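Local coordinates for shikimate dehydrogenase-like protein HI_0607 (Haemophilus influenzae, PDB 1NPY), which catalyses the NADP(+)-dependent oxidation of shikimate to 3-dehydroshikimate in vitro, though much more weakly than classical AroE enzymes, so its biological substrate may be another compound, at residues M64-K67 / E68-M71; Y100-D103 / Y104-I107; Q157-A160 / A161-Y165. One frame throughout, in Å; residues are numbered along the deposited sequence.

Contact 1: M64-K67 / E68-M71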
ATOM      1  N   MET A  64      -7.249  -1.576   8.485  1.00 11.91           N
ATOM      2  CA  MET A  64      -8.206  -0.744   9.210  1.00 13.87           C
ATOM      3  C   MET A  64      -9.142  -1.637  10.040  1.00 12.50           C
ATOM      4  O   MET A  64      -9.529  -2.699   9.554  1.00 10.69           O
ATOM      5  CB  MET A  64      -8.966   0.108   8.175  1.00 15.08           C
ATOM      6  CG  MET A  64      -8.124   1.297   7.732  1.00 21.84           C
ATOM      7  SD  MET A  64      -9.077   2.634   6.958  1.00 38.33           S
ATOM      8  CE  MET A  64      -9.980   3.245   8.426  1.00 37.44           C
ATOM      9  N   PRO A  65      -9.527  -1.234  11.247  1.00 12.09           N
ATOM     10  CA  PRO A  65      -9.133   0.019  11.902  1.00 12.25           C
ATOM     11  C   PRO A  65      -8.040  -0.070  12.960  1.00 11.59           C
ATOM     12  O   PRO A  65      -8.082   0.606  13.980  1.00 12.96           O
ATOM     13  CB  PRO A  65     -10.432   0.405  12.607  1.00 13.95           C
ATOM     14  CG  PRO A  65     -10.945  -0.904  13.086  1.00 12.94           C
ATOM     15  CD  PRO A  65     -10.581  -1.919  12.019  1.00 12.85           C
ATOM     16  N   PHE A  66      -7.037  -0.893  12.709  1.00 10.14           N
ATOM     17  CA  PHE A  66      -6.057  -1.263  13.723  1.00 10.44           C
ATOM     18  C   PHE A  66      -4.634  -0.798  13.434  1.00 10.21           C
ATOM     19  O   PHE A  66      -3.745  -1.189  14.183  1.00 10.17           O
ATOM     20  CB  PHE A  66      -6.026  -2.785  13.865  1.00 10.24           C
ATOM     21  CG  PHE A  66      -7.369  -3.418  14.109  1.00 10.62           C
ATOM     22  CD1 PHE A  66      -8.163  -2.995  15.169  1.00 11.71           C
ATOM     23  CD2 PHE A  66      -7.807  -4.475  13.326  1.00 11.90           C
ATOM     24  CE1 PHE A  66      -9.411  -3.593  15.394  1.00 12.47           C
ATOM     25  CE2 PHE A  66      -9.034  -5.093  13.563  1.00 12.73           C
ATOM     26  CZ  PHE A  66      -9.822  -4.650  14.613  1.00 10.21           C
ATOM     27  N   LYS A  67      -4.392  -0.028  12.373  1.00 10.58           N
ATOM     28  CA  LYS A  67      -3.031   0.244  11.918  1.00  9.70           C
ATOM     29  C   LYS A  67      -2.299   1.174  12.876  1.00 10.72           C
ATOM     30  O   LYS A  67      -1.062   1.131  12.993  1.00  9.93           O
ATOM     31  CB  LYS A  67      -3.033   0.817  10.494  1.00 11.32           C
ATOM     32  CG  LYS A  67      -3.458  -0.163   9.405  1.00 10.22           C
ATOM     33  CD  LYS A  67      -3.158   0.491   8.053  1.00 15.15           C
ATOM     34  CE  LYS A  67      -3.464  -0.409   6.877  1.00 19.05           C
ATOM     35  NZ  LYS A  67      -3.286   0.435   5.666  1.00 24.23           N
ATOM     36  N   GLU A  68      -3.058   1.985  13.611  1.00 10.41           N
ATOM     37  CA  GLU A  68      -2.455   2.750  14.699  1.00 11.70           C
ATOM     38  C   GLU A  68      -2.690   2.192  16.101  1.00 11.47           C
ATOM     39  O   GLU A  68      -1.792   2.221  16.944  1.00 10.90           O
ATOM     40  CB  GLU A  68      -2.908   4.208  14.645  1.00 13.08           C
ATOM     41  CG  GLU A  68      -2.583   4.888  13.330  1.00 17.73           C
ATOM     42  CD  GLU A  68      -3.540   4.560  12.201  1.00 24.74           C
ATOM     43  OE1 GLU A  68      -4.758   4.412  12.461  1.00 27.45           O
ATOM     44  OE2 GLU A  68      -3.053   4.454  11.043  1.00 32.48           O
ATOM     45  N   THR A  69      -3.886   1.672  16.348  1.00 12.01           N
ATOM     46  CA  THR A  69      -4.183   1.108  17.670  1.00 11.42           C
ATOM     47  C   THR A  69      -3.376  -0.126  18.052  1.00 10.92           C
ATOM     48  O   THR A  69      -3.259  -0.408  19.242  1.00 10.59           O
ATOM     49  CB  THR A  69      -5.688   0.840  17.903  1.00 12.21           C
ATOM     50  OG1 THR A  69      -6.197  -0.105  16.951  1.00 10.95           O
ATOM     51  CG2 THR A  69      -6.520   2.117  17.715  1.00 14.15           C
ATOM     52  N   CYS A  70      -2.822  -0.865  17.084  1.00  8.72           N
ATOM     53  CA  CYS A  70      -1.941  -1.965  17.419  1.00  8.25           C
ATOM     54  C   CYS A  70      -0.593  -1.517  18.002  1.00  9.00           C
ATOM     55  O   CYS A  70       0.102  -2.309  18.628  1.00  8.89           O
ATOM     56  CB  CYS A  70      -1.663  -2.847  16.188  1.00  7.75           C
ATOM     57  SG  CYS A  70      -0.634  -2.135  14.887  1.00 10.79           S
ATOM     58  N   MET A  71      -0.182  -0.283  17.762  1.00 10.13           N
ATOM     59  CA  MET A  71       1.208   0.099  17.949  1.00 10.78           C
ATOM     60  C   MET A  71       1.696   0.044  19.404  1.00 11.60           C
ATOM     61  O   MET A  71       2.832  -0.360  19.634  1.00  9.97           O
ATOM     62  CB  MET A  71       1.459   1.466  17.315  1.00 11.66           C
ATOM     63  CG  MET A  71       1.267   1.436  15.802  1.00 10.71           C
ATOM     64  SD  MET A  71       1.609   2.965  14.927  1.00 13.44           S
ATOM     65  CE  MET A  71       3.259   3.247  15.262  1.00 14.31           C
TER
HETATM   66  O   HOH W   1      -5.920   2.232  14.373  1.00 12.90           O
HETATM   67  O   HOH W   2      -6.402   1.884  10.852  1.00 13.50           O

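Contact 2: Y100-D103 / Y104-I107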
ATOM      1  N   TYR A 100       6.348  -3.049  10.627  1.00  8.68           N
ATOM      2  CA  TYR A 100       6.727  -2.459   9.345  1.00  8.25           C
ATOM      3  C   TYR A 100       5.499  -1.891   8.634  1.00  8.34           C
ATOM      4  O   TYR A 100       4.357  -2.122   9.018  1.00  7.58           O
ATOM      5  CB  TYR A 100       7.317  -3.530   8.414  1.00  8.56           C
ATOM      6  CG  TYR A 100       8.506  -4.261   8.993  1.00  8.25           C
ATOM      7  CD1 TYR A 100       9.812  -3.870   8.708  1.00 13.15           C
ATOM      8  CD2 TYR A 100       8.319  -5.333   9.857  1.00  8.08           C
ATOM      9  CE1 TYR A 100      10.884  -4.552   9.285  1.00 13.07           C
ATOM     10  CE2 TYR A 100       9.388  -6.034  10.409  1.00 12.79           C
ATOM     11  CZ  TYR A 100      10.666  -5.641  10.109  1.00 13.82           C
ATOM     12  OH  TYR A 100      11.727  -6.314  10.689  1.00 14.79           O
ATOM     13  N   ASN A 101       5.762  -1.078   7.620  1.00  8.81           N
ATOM     14  CA  ASN A 101       4.692  -0.664   6.727  1.00  8.12           C
ATOM     15  C   ASN A 101       5.091  -0.961   5.289  1.00  8.05           C
ATOM     16  O   ASN A 101       5.811  -0.191   4.670  1.00  8.66           O
ATOM     17  CB  ASN A 101       4.250   0.773   6.938  1.00  8.80           C
ATOM     18  CG  ASN A 101       2.952   1.044   6.215  1.00  8.84           C
ATOM     19  OD1 ASN A 101       2.900   0.841   5.015  1.00  8.93           O
ATOM     20  ND2 ASN A 101       1.894   1.384   6.946  1.00 12.18           N
ATOM     21  N   THR A 102       4.563  -2.059   4.757  1.00  8.76           N
ATOM     22  CA  THR A 102       4.896  -2.478   3.402  1.00  9.62           C
ATOM     23  C   THR A 102       4.163  -1.712   2.308  1.00 10.20           C
ATOM     24  O   THR A 102       4.570  -1.785   1.154  1.00 10.02           O
ATOM     25  CB  THR A 102       4.737  -3.977   3.161  1.00  9.58           C
ATOM     26  OG1 THR A 102       3.388  -4.383   3.401  1.00 10.39           O
ATOM     27  CG2 THR A 102       5.630  -4.803   4.045  1.00  8.84           C
ATOM     28  N   ASP A 103       3.125  -0.950   2.636  1.00  9.88           N
ATOM     29  CA  ASP A 103       2.619  -0.004   1.656  1.00 10.21           C
ATOM     30  C   ASP A 103       3.667   1.069   1.335  1.00 10.75           C
ATOM     31  O   ASP A 103       3.926   1.352   0.165  1.00 10.15           O
ATOM     32  CB  ASP A 103       1.355   0.660   2.168  1.00 11.54           C
ATOM     33  CG  ASP A 103       0.155  -0.253   2.103  1.00 15.06           C
ATOM     34  OD1 ASP A 103       0.030  -1.118   1.197  1.00 17.72           O
ATOM     35  OD2 ASP A 103      -0.764  -0.067   2.923  1.00 17.74           O
ATOM     36  N   TYR A 104       4.266   1.650   2.373  1.00  9.86           N
ATOM     37  CA  TYR A 104       5.368   2.582   2.210  1.00  9.56           C
ATOM     38  C   TYR A 104       6.524   1.935   1.437  1.00 11.33           C
ATOM     39  O   TYR A 104       7.038   2.508   0.472  1.00 12.31           O
ATOM     40  CB  TYR A 104       5.800   3.102   3.591  1.00 10.88           C
ATOM     41  CG  TYR A 104       7.084   3.891   3.561  1.00  7.43           C
ATOM     42  CD1 TYR A 104       7.078   5.256   3.277  1.00  9.88           C
ATOM     43  CD2 TYR A 104       8.319   3.260   3.740  1.00 11.33           C
ATOM     44  CE1 TYR A 104       8.268   5.962   3.170  1.00 11.78           C
ATOM     45  CE2 TYR A 104       9.499   3.973   3.661  1.00 13.45           C
ATOM     46  CZ  TYR A 104       9.467   5.322   3.389  1.00 17.49           C
ATOM     47  OH  TYR A 104      10.667   6.004   3.294  1.00 19.24           O
ATOM     48  N   ILE A 105       6.943   0.742   1.851  1.00 10.38           N
ATOM     49  CA  ILE A 105       8.038   0.048   1.173  1.00 11.74           C
ATOM     50  C   ILE A 105       7.697  -0.153  -0.302  1.00 11.45           C
ATOM     51  O   ILE A 105       8.548   0.068  -1.165  1.00 11.88           O
ATOM     52  CB  ILE A 105       8.412  -1.261   1.886  1.00 11.33           C
ATOM     53  CG1 ILE A 105       8.887  -0.986   3.314  1.00 13.02           C
ATOM     54  CG2 ILE A 105       9.525  -2.022   1.176  1.00 15.06           C
ATOM     55  CD1 ILE A 105       8.995  -2.220   4.162  1.00 13.33           C
ATOM     56  N   ALA A 106       6.486  -0.614  -0.595  1.00 12.26           N
ATOM     57  CA  ALA A 106       6.073  -0.861  -1.978  1.00 12.72           C
ATOM     58  C   ALA A 106       6.141   0.398  -2.830  1.00 11.99           C
ATOM     59  O   ALA A 106       6.570   0.334  -3.987  1.00 11.82           O
ATOM     60  CB  ALA A 106       4.663  -1.471  -2.042  1.00 11.84           C
ATOM     61  N   ILE A 107       5.763   1.539  -2.265  1.00 12.23           N
ATOM     62  CA  ILE A 107       5.695   2.759  -3.058  1.00 12.31           C
ATOM     63  C   ILE A 107       7.123   3.220  -3.370  1.00 11.36           C
ATOM     64  O   ILE A 107       7.445   3.550  -4.513  1.00 11.49           O
ATOM     65  CB  ILE A 107       4.841   3.873  -2.437  1.00 12.64           C
ATOM     66  CG1 ILE A 107       3.366   3.451  -2.406  1.00 15.24           C
ATOM     67  CG2 ILE A 107       4.978   5.098  -3.343  1.00 11.41           C
ATOM     68  CD1 ILE A 107       2.625   3.968  -1.223  1.00 18.13           C
TER

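Contact 3: Q157-A160 / A161-Y165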
ATOM      1  N   GLN A 157      -3.319  20.441   4.321  1.00 17.73           N
ATOM      2  CA  GLN A 157      -2.326  21.408   4.782  1.00 17.79           C
ATOM      3  C   GLN A 157      -1.378  20.721   5.768  1.00 17.74           C
ATOM      4  O   GLN A 157      -0.157  20.938   5.739  1.00 17.34           O
ATOM      5  CB  GLN A 157      -3.049  22.590   5.445  1.00 18.11           C
ATOM      6  CG  GLN A 157      -3.611  23.623   4.466  1.00 18.96           C
ATOM      7  CD  GLN A 157      -4.600  24.584   5.116  1.00 24.12           C
ATOM      8  OE1 GLN A 157      -5.247  24.264   6.123  1.00 24.63           O
ATOM      9  NE2 GLN A 157      -4.748  25.749   4.505  1.00 26.88           N
ATOM     10  N   TYR A 158      -1.945  19.857   6.606  1.00 18.41           N
ATOM     11  CA  TYR A 158      -1.165  19.091   7.587  1.00 17.71           C
ATOM     12  C   TYR A 158      -0.109  18.216   6.920  1.00 17.22           C
ATOM     13  O   TYR A 158       1.067  18.206   7.292  1.00 16.30           O
ATOM     14  CB  TYR A 158      -2.086  18.214   8.443  1.00 18.13           C
ATOM     15  CG  TYR A 158      -1.371  17.223   9.326  1.00 19.74           C
ATOM     16  CD1 TYR A 158      -0.506  17.646  10.318  1.00 20.43           C
ATOM     17  CD2 TYR A 158      -1.552  15.845   9.164  1.00 24.92           C
ATOM     18  CE1 TYR A 158       0.167  16.735  11.120  1.00 21.74           C
ATOM     19  CE2 TYR A 158      -0.896  14.930   9.982  1.00 25.10           C
ATOM     20  CZ  TYR A 158      -0.039  15.386  10.957  1.00 25.71           C
ATOM     21  OH  TYR A 158       0.653  14.521  11.777  1.00 29.57           O
ATOM     22  N   LEU A 159      -0.547  17.462   5.918  1.00 17.81           N
ATOM     23  CA  LEU A 159       0.350  16.567   5.191  1.00 18.68           C
ATOM     24  C   LEU A 159       1.470  17.310   4.501  1.00 19.12           C
ATOM     25  O   LEU A 159       2.629  16.915   4.586  1.00 19.02           O
ATOM     26  CB  LEU A 159      -0.431  15.788   4.132  1.00 19.23           C
ATOM     27  CG  LEU A 159      -1.236  14.608   4.636  1.00 21.86           C
ATOM     28  CD1 LEU A 159      -1.806  13.899   3.414  1.00 23.41           C
ATOM     29  CD2 LEU A 159      -0.297  13.739   5.477  1.00 23.74           C
ATOM     30  N   ALA A 160       1.123  18.402   3.822  1.00 19.30           N
ATOM     31  CA  ALA A 160       2.120  19.300   3.271  1.00 19.22           C
ATOM     32  C   ALA A 160       3.097  19.835   4.316  1.00 19.12           C
ATOM     33  O   ALA A 160       4.308  19.801   4.092  1.00 20.90           O
ATOM     34  CB  ALA A 160       1.449  20.448   2.523  1.00 19.40           C
ATOM     35  N   ALA A 161       2.595  20.324   5.450  1.00 18.82           N
ATOM     36  CA  ALA A 161       3.467  20.868   6.497  1.00 19.09           C
ATOM     37  C   ALA A 161       4.354  19.794   7.105  1.00 18.75           C
ATOM     38  O   ALA A 161       5.555  19.993   7.299  1.00 18.78           O
ATOM     39  CB  ALA A 161       2.640  21.555   7.580  1.00 19.24           C
ATOM     40  N   LEU A 162       3.805  18.593   7.250  1.00 20.21           N
ATOM     41  CA  LEU A 162       4.522  17.519   7.937  1.00 20.92           C
ATOM     42  C   LEU A 162       5.693  17.054   7.095  1.00 20.83           C
ATOM     43  O   LEU A 162       6.775  16.758   7.612  1.00 20.73           O
ATOM     44  CB  LEU A 162       3.563  16.362   8.247  1.00 21.39           C
ATOM     45  CG  LEU A 162       4.057  15.198   9.102  1.00 24.19           C
ATOM     46  CD1 LEU A 162       4.270  15.651  10.520  1.00 24.58           C
ATOM     47  CD2 LEU A 162       3.053  14.065   9.095  1.00 25.56           C
ATOM     48  N   TYR A 163       5.466  16.959   5.788  1.00 19.43           N
ATOM     49  CA  TYR A 163       6.512  16.534   4.863  1.00 19.23           C
ATOM     50  C   TYR A 163       7.219  17.661   4.106  1.00 19.01           C
ATOM     51  O   TYR A 163       8.042  17.383   3.242  1.00 20.84           O
ATOM     52  CB  TYR A 163       5.976  15.457   3.907  1.00 17.74           C
ATOM     53  CG  TYR A 163       5.576  14.221   4.672  1.00 15.66           C
ATOM     54  CD1 TYR A 163       6.524  13.326   5.120  1.00 13.30           C
ATOM     55  CD2 TYR A 163       4.266  13.999   5.020  1.00 14.27           C
ATOM     56  CE1 TYR A 163       6.179  12.209   5.848  1.00 14.67           C
ATOM     57  CE2 TYR A 163       3.902  12.893   5.752  1.00 14.84           C
ATOM     58  CZ  TYR A 163       4.863  11.999   6.159  1.00 14.00           C
ATOM     59  OH  TYR A 163       4.491  10.896   6.893  1.00 19.39           O
ATOM     60  N   GLY A 164       7.000  18.921   4.470  1.00 20.03           N
ATOM     61  CA  GLY A 164       7.696  20.023   3.826  1.00 20.41           C
ATOM     62  C   GLY A 164       7.353  20.276   2.372  1.00 20.09           C
ATOM     63  O   GLY A 164       8.193  20.652   1.557  1.00 20.40           O
ATOM     64  N   TYR A 165       6.091  20.035   2.047  1.00 19.24           N
ATOM     65  CA  TYR A 165       5.563  20.258   0.713  1.00 18.82           C
ATOM     66  C   TYR A 165       4.516  21.364   0.719  1.00 19.28           C
ATOM     67  O   TYR A 165       4.324  22.038   1.725  1.00 21.65           O
ATOM     68  CB  TYR A 165       4.964  18.931   0.253  1.00 17.53           C
ATOM     69  CG  TYR A 165       5.971  17.875  -0.124  1.00 15.62           C
ATOM     70  CD1 TYR A 165       7.118  18.175  -0.866  1.00 15.89           C
ATOM     71  CD2 TYR A 165       5.729  16.545   0.204  1.00 16.88           C
ATOM     72  CE1 TYR A 165       7.993  17.168  -1.263  1.00 14.82           C
ATOM     73  CE2 TYR A 165       6.587  15.537  -0.195  1.00 16.43           C
ATOM     74  CZ  TYR A 165       7.715  15.851  -0.901  1.00 14.71           C
ATOM     75  OH  TYR A 165       8.496  14.802  -1.329  1.00 16.30           O
TER

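Contact 1: M64-K67 / E68-M71
F66 and C70 are joined by the one direct hydrogen bond across this turn: C70 N donates to F66 O over 3.1 Å at an N-H...O angle of 152°, approaching from above the carbonyl plane and not along a lone pair. The cysteine side chain meets the same oxygen, with C70 SG 3.3 Å from F66 O, because a chi1 of 70° sets the sulfur between its own backbone N and carbonyl carbon. T69 OG1 lies 3.4 Å from F66 CA and borders the phenyl ring at its edge, near the ring plane. P65 CD covers one face of that ring, over its centre.

Water fills in where backbone and carboxylate do not meet directly. Water 1 donates to P65 O at 2.7 Å and to E68 OE1, and it accepts from T69 N at 2.9 Å; water 2 accepts from K67 N and gives a weak bond to E68 OE1. The E68 chain bends at chi2 (79°), which brings OE2 back to 3.7 Å from K67 CB.

This is the loop after strand 59-62 in the substrate-binding domain of the shikimate dehydrogenase family: a cis peptide precedes P65, and a type I beta turn runs from E68 to M71. Just before that turn comes K67, inferred to be the proton donor/acceptor; its chain is extended beyond CG, and its NZ makes a long, weak ion pair with D103.

Farther out, S86 OG holds E68 OE2 by a hydrogen bond, and the K67 backbone bonds to that of V87. I45 of helix 45-55 receives the side chains of F66, T69 and C70.

Contact 2: Y100-D103 / Y104-I107
From N101 to I107 the backbone enters a helix, with I105 N bonding N101 O at 3.2 Å, A106 N bonding T102 O at 2.8 Å and I107 N bonding D103 O at 3.1 Å.

N101 is the N-cap. Its side-chain OD1 accepts from Y104 N at 3.1 Å, with an N-H...O angle of 167° and the donor tilted 32° from the amide's carbonyl plane. With CG opposite the backbone N (chi1 -167°), the amide is placed for OD1 to meet Y104 N, while ND2 donates to S86 O. The amide and the Y104 ring stand nearly at right angles, and N101 O sits at the edge of that ring. I105 CG1 passes 3.5 Å from N101 O, and T102 CG2 reaches I105 CD1 at 4.2 Å. D103, an inferred substrate-binding residue, points away overall, though its CB touches Y104 N; it packs on M130, probably an NADP(+) contact, and OD2 makes a long, weak ion pair with K67.

The capped turn follows strand 96-100 directly. Helix 131-140 receives I107 and Y104, whose OH bonds N140; helix 235-251 receives T102, I105 and A106, and helix 79-82 meets Y104 and I105 through S80.

Contact 3: Q157-A160 / A161-Y165
A160 and Y165 close the C-terminal end of helix 153-163 in a Schellman motif, within a beta-alpha-beta unit that runs from strand 146-149 through the helix to strand 166-168. Y165 N returns to A160 O at 2.7 Å, and G164 N makes a weak bond to A161 O at 3.4 Å. G164 takes a positive phi of 67°, a conformation that favours glycine. Before this reversal the helical bonds run regularly: A161 N to Q157 O, L162 N to Y158 O and Y163 N to L159 O.

Two apolar contacts follow the i to i+4 spacing. Y158 and L162 run alongside each other in the same direction, both with CG anti to the backbone N (chi1 170° and -173°). L162 CB rests over one face of the tyrosine ring, and L162 CD2 touches its far end, 3.8 Å from Y158 CZ and 3.6 Å from Y158 OH. L159 CD2 meets Y163 CE2 at 4.3 Å; the L159 side chain also lies close to S127, probably part of the NADP(+) site. A looser i to i+5 contact joins A160 CB and Y165 CB at 4.5 Å.

Polar contacts of the remaining tyrosines reach beyond the helix. Y163 OH bonds A83 O, and Y165 OH bonds F143 O, while the Y165 ring packs on helix 131-140 and strand 146-149. At the near end of the Y163 ring, L159 O lies by the edge, 3.4 Å from Y163 CD2.

How the contacts relate
Followed from the N terminus, the three contacts succeed one another along the chain; each closes one local turn, and none nests within or crosses another. Contact 1 shapes the loop between strands 59-62 and 76-77, both of the mixed sheet. Contact 2 begins where strand 96-100 of that sheet passes into helix 102-113, which leads on to strand 122-125 of the parallel sheet. Residues 157-165, contact 3, end a helix of the parallel sheet's domain. Contacts 1 and 2 meet at the inferred active site, where K67 NZ lies 3.8 Å from D103 OD2. Contact 3 touches neither, its nearest atoms being about 7 Å from contact 2.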